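Local coordinates for dimethylsulfoniopropionate lyase (Roseovarius nubinhibens, PDB 4B29), which probably cleaves dimethylsulfoniopropionate to release dimethyl sulfide, using a zinc ion bound within a cupin-type beta barrel, at residues S131-V136 and V202-A207. Numbering follows the deposited sequence.
Sequences SLRVTV and VLWRGA. With EDO (1,2-ethanediol), chain F.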
# COMPACT_ATOMS: atom_id res chain seq x y z
N SER A 131 7.45 -10.00 11.99
CA SER A 131 6.73 -11.19 11.46
C SER A 131 6.05 -10.91 10.13
O SER A 131 5.80 -11.86 9.33
CB SER A 131 5.68 -11.68 12.45
OG SER A 131 6.35 -12.11 13.65
N LEU A 132 5.84 -9.64 9.84
CA LEU A 132 5.13 -9.28 8.61
C LEU A 132 5.53 -7.86 8.26
O LEU A 132 6.08 -7.16 9.10
CB LEU A 132 3.64 -9.31 8.94
CG LEU A 132 2.68 -9.16 7.75
CD1 LEU A 132 3.10 -10.06 6.49
CD2 LEU A 132 1.28 -9.48 8.30
N ARG A 133 5.26 -7.46 7.02
CA ARG A 133 5.35 -6.05 6.69
C ARG A 133 4.08 -5.69 5.93
O ARG A 133 3.64 -6.46 5.04
CB ARG A 133 6.59 -5.83 5.85
CG ARG A 133 6.81 -4.44 5.42
CD ARG A 133 8.15 -4.38 4.64
NE ARG A 133 8.60 -3.01 4.44
CZ ARG A 133 8.76 -2.41 3.27
NH1 ARG A 133 8.43 -3.00 2.13
NH2 ARG A 133 9.22 -1.18 3.25
N VAL A 134 3.48 -4.57 6.32
CA VAL A 134 2.21 -4.11 5.72
C VAL A 134 2.46 -2.68 5.26
O VAL A 134 2.77 -1.80 6.07
CB VAL A 134 1.08 -4.09 6.76
CG1 VAL A 134 -0.22 -3.59 6.06
CG2 VAL A 134 0.83 -5.46 7.34
N THR A 135 2.31 -2.43 3.96
CA THR A 135 2.47 -1.07 3.44
C THR A 135 1.17 -0.62 2.76
O THR A 135 0.31 -1.43 2.44
CB THR A 135 3.62 -0.89 2.45
OG1 THR A 135 3.42 -1.75 1.30
CG2 THR A 135 4.95 -1.24 3.12
N VAL A 136 1.08 0.69 2.56
CA VAL A 136 -0.12 1.28 1.93
C VAL A 136 0.37 2.22 0.84
O VAL A 136 1.33 2.98 1.06
CB VAL A 136 -0.95 2.10 3.00
CG1 VAL A 136 -2.01 3.02 2.27
CG2 VAL A 136 -1.64 1.15 3.97
N VAL A 202 -0.84 -3.68 1.30
CA VAL A 202 -0.01 -4.72 0.67
C VAL A 202 0.76 -5.46 1.77
O VAL A 202 1.25 -4.83 2.70
CB VAL A 202 1.00 -4.04 -0.26
CG1 VAL A 202 1.99 -5.04 -0.88
CG2 VAL A 202 0.22 -3.26 -1.36
N LEU A 203 0.82 -6.78 1.65
CA LEU A 203 1.67 -7.57 2.57
C LEU A 203 2.96 -7.99 1.86
O LEU A 203 3.01 -8.19 0.61
CB LEU A 203 0.97 -8.88 2.95
CG LEU A 203 -0.49 -8.80 3.50
CD1 LEU A 203 -0.97 -10.14 3.94
CD2 LEU A 203 -0.53 -7.78 4.68
N TRP A 204 4.01 -8.21 2.68
CA TRP A 204 5.31 -8.64 2.12
C TRP A 204 5.84 -9.78 2.96
O TRP A 204 5.58 -9.83 4.18
CB TRP A 204 6.36 -7.51 2.24
CG TRP A 204 6.01 -6.18 1.66
CD1 TRP A 204 4.96 -5.30 2.04
CD2 TRP A 204 6.60 -5.60 0.52
NE1 TRP A 204 4.99 -4.19 1.23
CE2 TRP A 204 5.98 -4.35 0.29
CE3 TRP A 204 7.65 -6.00 -0.33
CZ2 TRP A 204 6.35 -3.49 -0.77
CZ3 TRP A 204 8.03 -5.12 -1.40
CH2 TRP A 204 7.40 -3.90 -1.58
N ARG A 205 6.53 -10.71 2.30
CA ARG A 205 7.17 -11.79 3.05
C ARG A 205 8.38 -12.34 2.32
O ARG A 205 8.63 -12.01 1.13
CB ARG A 205 6.19 -12.95 3.33
CG ARG A 205 6.01 -13.83 2.06
CD ARG A 205 4.86 -14.82 2.28
NE ARG A 205 4.77 -15.70 1.08
CZ ARG A 205 3.95 -16.73 0.97
NH1 ARG A 205 3.06 -17.03 1.94
NH2 ARG A 205 3.99 -17.48 -0.15
N GLY A 206 9.16 -13.15 3.04
CA GLY A 206 10.17 -13.98 2.33
C GLY A 206 11.58 -13.41 2.42
O GLY A 206 11.84 -12.42 3.13
N ALA A 207 12.48 -14.01 1.66
CA ALA A 207 13.85 -13.46 1.53
C ALA A 207 13.82 -12.02 1.11
O ALA A 207 13.04 -11.59 0.25
CB ALA A 207 14.65 -14.30 0.48
C1 EDO F . 2.03 -0.62 -1.71
O1 EDO F . 1.15 -0.33 -2.79
C2 EDO F . 3.10 0.43 -1.73
O2 EDO F . 4.05 -0.03 -0.79
O HOH W 1 6.32 -11.50 6.46
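Thr135 and Trp204 meet at the ring edge: Trp204 NE1 donates to Thr135 OG1 at 2.9 Å, almost straight (172°) and in the ring plane. A chi1 of 60° sets OG1 between backbone N and carbonyl carbon, facing the indole, where a hydroxyl suits as acceptor of its N-H. An ethanediol, probably from the crystallisation liquor, also hydrogen-bonds this hydroxyl. The extended chain of Arg133 runs alongside Trp204 and brings its guanidinium over one ring face; arginine is long enough to do this and still reach Asp212, while tryptophan offers both an electron-rich face and an N-H. Arg133 NH1 comes to 3.3 Å from Trp204 CE2 in this cation-pi contact, the planes 66° apart, and Arg133 NH2 is salt-bridged to Asp212. The antiparallel strands are tightly paired at Thr135 and Val202, the shorter of two backbone hydrogen bonds running from Val202 N to Thr135 O (2.8 Å). On the other sheet face, Val134 CG2 meets Leu203 CD2 (3.8 Å), an apolar match for a buried site. Toward Ser131 and Arg205 the pairing loosens, and a water donates to both Ser131 O and Trp204 O. In this cupin fold, strand 115-122 flanks 133-139 and strand 153-159 flanks 198-205; Trp204 packs against the zinc ligands His150 and Glu154, so the face carrying Arg133, Thr135, Val202 and Trp204 borders the metal site, while Leu132 leans on the loop residues Ala49 and Pro52.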